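Local atomic coordinates of aminoglycoside phosphotransferase (PDB entry 6FUC), a protein that probably inactivates streptomycin by transferring a phosphate group from ATP to the 3'' hydroxyl of the antibiotic, which gives resistance. Residues Ser61-Thr65 with Gln66-Gly70; Trp76-Ala80 with Ala81-Leu85; Arg104-Trp107 with Glu108-Asp112; Arg115-His118 with Glu119-Pro122. All coordinates share one frame; numbering follows the deposited sequence.

Contact 1: residues Ser61-Thr65 with Gln66-Gly70; sequences SWLST and QDIPG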
loop_
_atom_site.group_PDB
_atom_site.type_symbol
_atom_site.label_atom_id
_atom_site.label_comp_id
_atom_site.label_asym_id
_atom_site.label_seq_id
_atom_site.Cartn_x
_atom_site.Cartn_y
_atom_site.Cartn_z
ATOM N N SER A 61 -12.234 -4.911 6.728
ATOM C CA SER A 61 -13.065 -5.436 7.783
ATOM C C SER A 61 -12.351 -6.425 8.679
ATOM O O SER A 61 -12.507 -6.417 9.898
ATOM C CB SER A 61 -14.292 -6.038 7.151
ATOM O OG SER A 61 -14.984 -6.689 7.961
ATOM N N TRP A 62 -11.544 -7.317 8.105
ATOM C CA TRP A 62 -10.793 -8.256 8.919
ATOM C C TRP A 62 -9.799 -7.522 9.817
ATOM O O TRP A 62 -9.669 -7.853 11.012
ATOM C CB TRP A 62 -10.101 -9.302 8.054
ATOM C CG TRP A 62 -9.282 -10.257 8.823
ATOM C CD1 TRP A 62 -9.711 -11.348 9.525
ATOM C CD2 TRP A 62 -7.855 -10.206 9.056
ATOM N NE1 TRP A 62 -8.668 -11.972 10.129
ATOM C CE2 TRP A 62 -7.506 -11.312 9.843
ATOM C CE3 TRP A 62 -6.849 -9.356 8.614
ATOM C CZ2 TRP A 62 -6.184 -11.575 10.195
ATOM C CZ3 TRP A 62 -5.535 -9.606 8.996
ATOM C CH2 TRP A 62 -5.249 -10.696 9.771
ATOM N N LEU A 63 -9.090 -6.552 9.261
ATOM C CA LEU A 63 -8.075 -5.859 10.088
ATOM C C LEU A 63 -8.698 -5.171 11.262
ATOM O O LEU A 63 -8.056 -5.046 12.328
ATOM C CB LEU A 63 -7.238 -4.892 9.246
ATOM C CG LEU A 63 -5.960 -4.409 9.918
ATOM C CD1 LEU A 63 -4.929 -5.512 10.037
ATOM C CD2 LEU A 63 -5.375 -3.249 9.183
ATOM N N SER A 64 -9.957 -4.739 11.136
ATOM C CA SER A 64 -10.654 -4.115 12.245
ATOM C C SER A 64 -10.835 -5.071 13.428
ATOM O O SER A 64 -11.224 -4.611 14.500
ATOM C CB SER A 64 -12.040 -3.602 11.806
ATOM O OG SER A 64 -13.034 -4.597 11.708
ATOM N N THR A 65 -10.617 -6.367 13.236
ATOM C CA THR A 65 -10.731 -7.356 14.321
ATOM C C THR A 65 -9.362 -7.730 14.912
ATOM O O THR A 65 -9.293 -8.570 15.818
ATOM C CB THR A 65 -11.420 -8.636 13.857
ATOM O OG1 THR A 65 -10.554 -9.421 13.013
ATOM C CG2 THR A 65 -12.719 -8.401 13.155
ATOM N N GLN A 66 -8.279 -7.127 14.431
ATOM C CA GLN A 66 -6.911 -7.522 14.714
ATOM C C GLN A 66 -6.133 -6.548 15.603
ATOM O O GLN A 66 -4.939 -6.689 15.792
ATOM C CB GLN A 66 -6.132 -7.788 13.447
ATOM C CG GLN A 66 -6.751 -8.885 12.594
ATOM C CD GLN A 66 -6.733 -10.209 13.331
ATOM O OE1 GLN A 66 -5.647 -10.682 13.696
ATOM N NE2 GLN A 66 -7.887 -10.804 13.534
ATOM N N ASP A 67 -6.823 -5.537 16.089
ATOM C CA ASP A 67 -6.146 -4.511 16.937
ATOM C C ASP A 67 -4.998 -3.806 16.257
ATOM O O ASP A 67 -3.951 -3.557 16.886
ATOM C CB ASP A 67 -5.762 -5.038 18.306
ATOM C CG ASP A 67 -5.496 -3.969 19.289
ATOM O OD1 ASP A 67 -6.066 -2.863 19.235
ATOM O OD2 ASP A 67 -4.726 -4.245 20.206
ATOM N N ILE A 68 -5.147 -3.523 14.974
ATOM C CA ILE A 68 -4.208 -2.732 14.182
ATOM C C ILE A 68 -4.990 -1.540 13.678
ATOM O O ILE A 68 -6.060 -1.722 13.084
ATOM C CB ILE A 68 -3.653 -3.508 12.975
ATOM C CG1 ILE A 68 -2.942 -4.791 13.387
ATOM C CG2 ILE A 68 -2.735 -2.629 12.148
ATOM C CD1 ILE A 68 -1.758 -4.637 14.299
ATOM N N PRO A 69 -4.527 -0.302 13.877
ATOM C CA PRO A 69 -5.364 0.831 13.545
ATOM C C PRO A 69 -5.486 1.042 12.033
ATOM O O PRO A 69 -4.526 1.034 11.278
ATOM C CB PRO A 69 -4.621 2.003 14.205
ATOM C CG PRO A 69 -3.170 1.574 14.233
ATOM C CD PRO A 69 -3.268 0.109 14.531
ATOM N N GLY A 70 -6.720 1.275 11.607
ATOM C CA GLY A 70 -7.055 1.380 10.188
ATOM C C GLY A 70 -8.489 1.869 10.050
ATOM O O GLY A 70 -9.159 2.197 11.012
HETATM O O HOH W 1 -8.282 -3.234 14.618
HETATM O O HOH W 2 -9.655 -5.008 16.881
#
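Gln66 lays its bent side chain over one face of the Trp62 indole, where helix 50-63 of the kinase-like N-terminal lobe gives way, through a type I turn from Leu63 to Gln66, to the loop before strand 73-79. This is a CH-pi contact: Gln66 CG stands 3.6 Å from the centroid of the Trp62 six-membered ring, 8° off its normal. Beyond CG the amide lies almost parallel to the indole, with the planes 6° apart, and Gln66 CD comes 3.5 Å from Trp62 CZ2. The amide's rotation is fixed by a bond from Gln66 NE2 to Thr65 OG1 (3.0 Å), which lies close to the amide plane. That hydroxyl stands between the backbone N and the carbonyl carbon of its own residue (chi1 73°), from where it also donates back to Trp62 O, so this carbonyl takes both Thr65 OG1 and Thr65 N. Leu63 instead reaches forward with CD1 against Ile68 CB (3.8 Å), an apolar pair that meets Leu117 of helix 100-117. Leu63 O receives Gln66 N at 3.0 Å, and one water donates both to Leu63 O and, at 3.1 Å, to Ile68 O.

Contact 2: residues Trp76-Ala80 with Ala81-Leu85; sequences WRVGA and AGAGL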
loop_
_atom_site.group_PDB
_atom_site.type_symbol
_atom_site.label_atom_id
_atom_site.label_comp_id
_atom_site.label_asym_id
_atom_site.label_seq_id
_atom_site.Cartn_x
_atom_site.Cartn_y
_atom_site.Cartn_z
ATOM N N TRP A 76 -20.974 -0.957 1.473
ATOM C CA TRP A 76 -20.566 -1.672 0.278
ATOM C C TRP A 76 -21.744 -1.657 -0.682
ATOM O O TRP A 76 -22.830 -2.070 -0.258
ATOM C CB TRP A 76 -20.188 -3.138 0.653
ATOM C CG TRP A 76 -20.030 -4.021 -0.551
ATOM C CD1 TRP A 76 -20.853 -5.018 -0.959
ATOM C CD2 TRP A 76 -18.921 -4.014 -1.462
ATOM N NE1 TRP A 76 -20.354 -5.612 -2.089
ATOM C CE2 TRP A 76 -19.184 -4.991 -2.430
ATOM C CE3 TRP A 76 -17.713 -3.275 -1.565
ATOM C CZ2 TRP A 76 -18.268 -5.290 -3.436
ATOM C CZ3 TRP A 76 -16.858 -3.561 -2.572
ATOM C CH2 TRP A 76 -17.139 -4.537 -3.489
ATOM N N ARG A 77 -21.549 -1.119 -1.864
ATOM C CA ARG A 77 -22.648 -0.835 -2.782
ATOM C C ARG A 77 -22.279 -1.358 -4.150
ATOM O O ARG A 77 -21.136 -1.153 -4.599
ATOM C CB ARG A 77 -22.899 0.671 -2.819
ATOM C CG ARG A 77 -23.324 1.221 -1.478
ATOM C CD ARG A 77 -23.694 2.683 -1.541
ATOM N NE ARG A 77 -23.994 3.166 -0.210
ATOM C CZ ARG A 77 -24.219 4.416 0.110
ATOM N NH1 ARG A 77 -24.262 5.355 -0.834
ATOM N NH2 ARG A 77 -24.413 4.737 1.343
ATOM N N VAL A 78 -23.238 -2.010 -4.816
ATOM C CA VAL A 78 -22.951 -2.613 -6.093
ATOM C C VAL A 78 -24.070 -2.298 -7.063
ATOM O O VAL A 78 -25.242 -2.146 -6.705
ATOM C CB VAL A 78 -22.799 -4.141 -6.017
ATOM C CG1 VAL A 78 -21.665 -4.465 -5.108
ATOM C CG2 VAL A 78 -24.051 -4.867 -5.548
ATOM N N GLY A 79 -23.732 -2.149 -8.344
ATOM C CA GLY A 79 -24.721 -2.082 -9.402
ATOM C C GLY A 79 -24.115 -2.523 -10.706
ATOM O O GLY A 79 -23.014 -3.011 -10.742
ATOM N N ALA A 80 -24.826 -2.271 -11.803
ATOM C CA ALA A 80 -24.375 -2.664 -13.114
ATOM C C ALA A 80 -23.039 -2.090 -13.598
ATOM O O ALA A 80 -22.286 -2.734 -14.376
ATOM C CB ALA A 80 -25.488 -2.343 -14.098
ATOM N N ALA A 81 -22.723 -0.920 -13.107
ATOM C CA ALA A 81 -21.547 -0.223 -13.528
ATOM C C ALA A 81 -20.343 -0.390 -12.568
ATOM O O ALA A 81 -19.304 0.239 -12.775
ATOM C CB ALA A 81 -21.910 1.243 -13.740
ATOM N N GLY A 82 -20.484 -1.172 -11.497
ATOM C CA GLY A 82 -19.382 -1.527 -10.636
ATOM C C GLY A 82 -19.760 -1.447 -9.168
ATOM O O GLY A 82 -20.894 -1.776 -8.795
ATOM N N ALA A 83 -18.828 -1.043 -8.354
ATOM C CA ALA A 83 -18.993 -1.147 -6.891
ATOM C C ALA A 83 -18.316 0.042 -6.223
ATOM O O ALA A 83 -17.372 0.660 -6.766
ATOM C CB ALA A 83 -18.439 -2.458 -6.325
ATOM N N GLY A 84 -18.823 0.338 -5.029
ATOM C CA GLY A 84 -18.260 1.368 -4.151
ATOM C C GLY A 84 -18.068 0.842 -2.780
ATOM O O GLY A 84 -18.936 0.193 -2.203
ATOM N N LEU A 85 -16.887 1.154 -2.231
ATOM C CA LEU A 85 -16.495 0.776 -0.886
ATOM C C LEU A 85 -16.345 2.053 -0.071
ATOM O O LEU A 85 -15.449 2.864 -0.354
ATOM C CB LEU A 85 -15.172 0.011 -0.929
ATOM C CG LEU A 85 -14.504 -0.290 0.364
ATOM C CD1 LEU A 85 -15.403 -1.048 1.305
ATOM C CD2 LEU A 85 -13.173 -1.021 0.161
#
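Trp76 and Ala83 make the apolar centre, with Trp76 CH2 3.7 Å from Ala83 CB. The two residues are not paired across the strands. The indole, with CG anti to the backbone N (chi1 168°), leans diagonally along strand 82-88 to reach a methyl two positions from its true partner, Leu85, whose CB lies at the ring's edge. Val78, directly across from Ala83 in a non-hydrogen-bonded pair, closes this face, its CG1 4.0 Å from Ala83 CB. Helix 50-63 packs against the same face, where Leu53 and Glu54 touch the indole and Arg57 makes a cation-pi contact with it.

Between the side chains runs a regular antiparallel ladder. Arg77 and Gly84 form one hydrogen-bonded pair, with Arg77 N to Gly84 O at 2.9 Å and Gly84 N to Arg77 O at 2.8 Å. Gly79 and Gly82 form the next, in which Gly79 N reaches Gly82 O at 2.9 Å, while the return bond from Gly82 N to Gly79 O is longer (3.2 Å) and comes from above the carbonyl plane. Arg77 lies on the face opposite Trp76, and its extended chain carries the guanidinium off the hairpin to the polar edge: NE pairs with Asp75, NH2 with Asp14, and NH1 bonds to Leu10 O.

Ala80 and Ala81 form the corners of a type I turn, and Gly82 leaves it with a positive phi (137°), a conformation suited to glycine. This is a two-residue beta hairpin, joining the outermost strand 73-79 of the five-stranded antiparallel sheet to strand 82-88, as in the N-terminal lobe of the protein kinase fold.

Contact 3: residues Arg104-Trp107 with Glu108-Asp112; sequences RAAW and EPIAD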
loop_
_atom_site.group_PDB
_atom_site.type_symbol
_atom_site.label_atom_id
_atom_site.label_comp_id
_atom_site.label_asym_id
_atom_site.label_seq_id
_atom_site.Cartn_x
_atom_site.Cartn_y
_atom_site.Cartn_z
ATOM N N ARG A 104 11.073 12.230 10.929
ATOM C CA ARG A 104 11.939 11.749 11.930
ATOM C C ARG A 104 11.306 11.546 13.279
ATOM O O ARG A 104 11.507 10.545 13.959
ATOM C CB ARG A 104 13.174 12.697 12.059
ATOM C CG ARG A 104 14.133 12.343 13.136
ATOM C CD ARG A 104 14.785 11.060 12.840
ATOM N NE ARG A 104 15.802 10.705 13.815
ATOM C CZ ARG A 104 17.019 11.143 13.807
ATOM N NH1 ARG A 104 17.471 11.975 12.880
ATOM N NH2 ARG A 104 17.899 10.677 14.690
ATOM N N ALA A 105 10.422 12.456 13.686
ATOM C CA ALA A 105 9.697 12.251 14.935
ATOM C C ALA A 105 8.828 10.971 14.916
ATOM O O ALA A 105 8.571 10.406 15.954
ATOM C CB ALA A 105 8.763 13.447 15.251
ATOM N N ALA A 106 8.310 10.629 13.770
ATOM C CA ALA A 106 7.439 9.473 13.599
ATOM C C ALA A 106 8.204 8.188 13.281
ATOM O O ALA A 106 7.588 7.128 13.170
ATOM C CB ALA A 106 6.469 9.746 12.478
ATOM N N TRP A 107 9.534 8.247 13.131
ATOM C CA TRP A 107 10.268 7.125 12.545
ATOM C C TRP A 107 10.234 5.873 13.433
ATOM O O TRP A 107 9.850 4.766 13.001
ATOM C CB TRP A 107 11.663 7.561 12.224
ATOM C CG TRP A 107 12.484 6.662 11.296
ATOM C CD1 TRP A 107 13.707 6.151 11.567
ATOM C CD2 TRP A 107 12.174 6.294 9.970
ATOM N NE1 TRP A 107 14.181 5.478 10.485
ATOM C CE2 TRP A 107 13.267 5.528 9.482
ATOM C CE3 TRP A 107 11.087 6.489 9.147
ATOM C CZ2 TRP A 107 13.301 4.992 8.221
ATOM C CZ3 TRP A 107 11.111 5.939 7.851
ATOM C CH2 TRP A 107 12.232 5.188 7.412
ATOM N N GLU A 108 10.574 6.039 14.696
ATOM C CA GLU A 108 10.445 4.897 15.650
ATOM C C GLU A 108 8.980 4.483 15.887
ATOM O O GLU A 108 8.673 3.281 15.916
ATOM C CB GLU A 108 11.208 5.100 16.977
ATOM C CG GLU A 108 12.689 5.140 16.775
ATOM C CD GLU A 108 13.447 5.434 18.050
ATOM O OE1 GLU A 108 12.865 5.915 19.038
ATOM O OE2 GLU A 108 14.652 5.118 18.025
ATOM N N PRO A 109 8.051 5.461 15.976
ATOM C CA PRO A 109 6.641 5.080 16.054
ATOM C C PRO A 109 6.173 4.234 14.840
ATOM O O PRO A 109 5.393 3.281 15.030
ATOM C CB PRO A 109 5.914 6.408 16.131
ATOM C CG PRO A 109 6.853 7.247 16.913
ATOM C CD PRO A 109 8.236 6.825 16.469
ATOM N N ILE A 110 6.666 4.549 13.655
ATOM C CA ILE A 110 6.331 3.776 12.484
ATOM C C ILE A 110 6.910 2.375 12.616
ATOM O O ILE A 110 6.224 1.359 12.346
ATOM C CB ILE A 110 6.776 4.500 11.185
ATOM C CG1 ILE A 110 5.955 5.734 10.916
ATOM C CG2 ILE A 110 6.693 3.517 10.022
ATOM C CD1 ILE A 110 6.536 6.656 9.899
ATOM N N ALA A 111 8.181 2.249 13.032
ATOM C CA ALA A 111 8.775 0.961 13.202
ATOM C C ALA A 111 7.929 0.138 14.148
ATOM O O ALA A 111 7.679 -1.082 13.914
ATOM C CB ALA A 111 10.207 1.083 13.702
ATOM N N ASP A 112 7.495 0.738 15.224
ATOM C CA ASP A 112 6.733 -0.010 16.212
ATOM C C ASP A 112 5.342 -0.439 15.668
ATOM O O ASP A 112 4.896 -1.561 15.928
ATOM C CB ASP A 112 6.496 0.820 17.510
ATOM C CG ASP A 112 7.744 1.164 18.267
ATOM O OD1 ASP A 112 8.801 0.537 18.068
ATOM O OD2 ASP A 112 7.656 2.075 19.138
#
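Ile110 lies over the backbone of the preceding turn, its CD1 meeting Ala106 CB at 4.0 Å on one side of helix 100-117. With CG1 placed beside its own backbone N (chi1 -69°), the longer branch folds across the carbonyl of Ala106, so that Ile110 CG1 is only 3.1 Å from Ala106 O, a tight fit. The same oxygen takes the hydrogen bond from Ile110 N (2.8 Å), which arrives nearly in line with the C=O.

Pro109 meets this carbonyl from another direction: its ring lies alongside the turn, with Pro109 CD 3.4 Å from Ala106 O and 3.6 Å from Ala105 O. Lacking an N-H, Pro109 cannot continue the ladder of backbone bonds, and the helix is kinked there. The regular pattern is back at once with Ile110 and continues with Ala111 N bonded to Trp107 O (3.0 Å, 162° at the hydrogen).

The side chain of Trp107 leaves the backbone away from residues 108-112, and its ring is buried among aromatic neighbours: Phe247 and Trp233 meet it edge-to-face, and NE1 donates to Ala243 O. Ile110 faces Ile195, Leu225 and Phe247, which places its side of the helix against strand 195-197 and helices 219-233 and 243-251. Asp112, a turn beyond Glu108, reaches Arg250 of helix 243-251 through a salt bridge.

Chemically, the local contact is short-range apolar packing around two backbone bonds. Pro109 CD lies against Ala105 O where a helical N-H would otherwise point, consistent with the kink; the turn before is already distorted, Trp107 N bonding to Arg104 O, three residues back.

Contact 4: residues Arg115-His118 with Glu119-Pro122; sequences RRLH and ELPP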
loop_
_atom_site.group_PDB
_atom_site.type_symbol
_atom_site.label_atom_id
_atom_site.label_comp_id
_atom_site.label_asym_id
_atom_site.label_seq_id
_atom_site.Cartn_x
_atom_site.Cartn_y
_atom_site.Cartn_z
ATOM N N ARG A 115 5.857 -3.187 13.128
ATOM C CA ARG A 115 6.212 -4.408 13.823
ATOM C C ARG A 115 4.942 -5.064 14.362
ATOM O O ARG A 115 4.769 -6.312 14.281
ATOM C CB ARG A 115 7.212 -4.126 14.950
ATOM C CG ARG A 115 7.517 -5.384 15.723
ATOM C CD ARG A 115 8.469 -5.213 16.859
ATOM N NE ARG A 115 8.173 -4.160 17.810
ATOM C CZ ARG A 115 7.159 -4.099 18.684
ATOM N NH1 ARG A 115 6.202 -5.033 18.775
ATOM N NH2 ARG A 115 7.093 -3.050 19.497
ATOM N N ARG A 116 4.046 -4.297 14.956
ATOM C CA ARG A 116 2.814 -4.885 15.485
ATOM C C ARG A 116 2.004 -5.558 14.379
ATOM O O ARG A 116 1.506 -6.679 14.555
ATOM C CB ARG A 116 1.967 -3.850 16.219
ATOM C CG ARG A 116 2.595 -3.392 17.509
ATOM C CD ARG A 116 1.660 -2.340 18.183
ATOM N NE ARG A 116 0.386 -2.983 18.671
ATOM C CZ ARG A 116 -0.842 -2.994 18.113
ATOM N NH1 ARG A 116 -1.186 -2.371 16.944
ATOM N NH2 ARG A 116 -1.740 -3.709 18.753
ATOM N N LEU A 117 1.873 -4.906 13.228
ATOM C CA LEU A 117 1.179 -5.521 12.107
ATOM C C LEU A 117 1.863 -6.818 11.685
ATOM O O LEU A 117 1.215 -7.877 11.478
ATOM C CB LEU A 117 1.095 -4.548 10.956
ATOM C CG LEU A 117 0.571 -5.057 9.637
ATOM C CD1 LEU A 117 -0.878 -5.510 9.725
ATOM C CD2 LEU A 117 0.712 -3.982 8.577
ATOM N N HIS A 118 3.198 -6.742 11.580
ATOM C CA HIS A 118 4.013 -7.860 11.212
ATOM C C HIS A 118 4.154 -8.954 12.338
ATOM O O HIS A 118 4.936 -9.919 12.207
ATOM C CB HIS A 118 5.400 -7.424 10.811
ATOM C CG HIS A 118 5.472 -6.672 9.512
ATOM N ND1 HIS A 118 6.677 -6.371 8.935
ATOM C CD2 HIS A 118 4.522 -6.222 8.660
ATOM C CE1 HIS A 118 6.471 -5.744 7.799
ATOM N NE2 HIS A 118 5.155 -5.612 7.609
ATOM N N GLU A 119 3.522 -8.782 13.421
ATOM C CA GLU A 119 3.446 -9.798 14.448
ATOM C C GLU A 119 2.122 -10.501 14.459
ATOM O O GLU A 119 2.008 -11.506 15.178
ATOM C CB GLU A 119 3.787 -9.193 15.832
ATOM C CG GLU A 119 5.302 -9.001 15.908
ATOM C CD GLU A 119 5.758 -8.379 17.201
ATOM O OE1 GLU A 119 4.944 -7.966 18.016
ATOM O OE2 GLU A 119 6.960 -8.244 17.405
ATOM N N LEU A 120 1.144 -10.108 13.644
ATOM C CA LEU A 120 -0.051 -10.942 13.513
ATOM C C LEU A 120 0.358 -12.329 13.034
ATOM O O LEU A 120 1.233 -12.450 12.199
ATOM C CB LEU A 120 -1.028 -10.331 12.522
ATOM C CG LEU A 120 -1.660 -8.994 12.949
ATOM C CD1 LEU A 120 -2.594 -8.538 11.861
ATOM C CD2 LEU A 120 -2.358 -9.107 14.288
ATOM N N PRO A 121 -0.232 -13.415 13.547
ATOM C CA PRO A 121 0.215 -14.745 13.135
ATOM C C PRO A 121 -0.096 -15.049 11.687
ATOM O O PRO A 121 -1.244 -15.066 11.302
ATOM C CB PRO A 121 -0.546 -15.686 14.096
ATOM C CG PRO A 121 -1.675 -14.861 14.588
ATOM C CD PRO A 121 -1.240 -13.456 14.590
ATOM N N PRO A 122 0.916 -15.232 10.852
ATOM C CA PRO A 122 0.607 -15.202 9.421
ATOM C C PRO A 122 -0.246 -16.333 8.949
ATOM O O PRO A 122 -1.025 -16.193 7.989
ATOM C CB PRO A 122 1.985 -15.157 8.745
ATOM C CG PRO A 122 2.905 -15.555 9.726
ATOM C CD PRO A 122 2.369 -15.253 11.089
HETATM O O HOH W 3 4.300 -12.653 12.547
#
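Arg115 and Glu119 are brought together by one bent chain and one straight one. Arg115 runs out fully extended as far as CD and then folds at chi3 (52°), swinging its guanidinium round, while Glu119, with CG beside its own backbone N, extends back along the helix. The result is a salt bridge with Arg115 NH1 3.3 Å from Glu119 OE1. It is loosely aimed: the angle at the hydrogen is 135°, and although the oxygen lies near the guanidinium plane at its edge, the nitrogen meets the carboxylate from above, the two planes being 42° apart. Glu119 OE2 rests instead against the aliphatic part of the arginine, 3.4 Å from Arg115 CG.

Past Arg115 along the chain the backbone tightens. Glu119 N bonds to Arg116 O (3.1 Å), and one residue later Leu120 N bonds to Leu117 O (3.1 Å), closing a type I turn from Leu117 to Leu120. Both donors stand well above the carbonyl planes, as is common for bonds reaching three residues back. A water then donates to His118 O (2.8 Å) and to Leu120 O, tying the turn to the outgoing chain. Leu120 CD1 touches Leu117 CD1 at 4.1 Å, and their side chains also meet Trp62 and Leu63 respectively.

The His118 side chain leaves the backbone away from residues 119-122; its ND1 bonds to Tyr251 OH and its NE2 to Asp221 OD2. This is the C-terminal end of helix 100-117 unwinding through a turn into loop. Leu117 touches His187, which starts the His-Gly-Asp sequence of the catalytic loop in kinase-like phosphotransferases, and the helix corresponds probably to the one that backs that loop in the C-terminal lobe.

How the contacts relate
Contacts 1 and 4 touch, their centres 12 Å apart: Asp67 OD2 forms a salt bridge with Arg116 NH2 at 3.4 Å, and Ile68 CD1 packs 3.8 Å from Leu117 CA. Together they join the end of helix 50-63 to helix 100-117, probably as the loop after the C-helix docks on a C-lobe helix in protein kinases; the family implies an ATP cleft between the lobes. Contact 3 lies earlier on helix 100-117, its centre about 17 Å from that of contact 4. Contact 2 sits in the N-terminal sheet, its centre about 23 Å from that of contact 1 and about 37 Å from that of contact 3, which lies on the opposite side of the chain's centre.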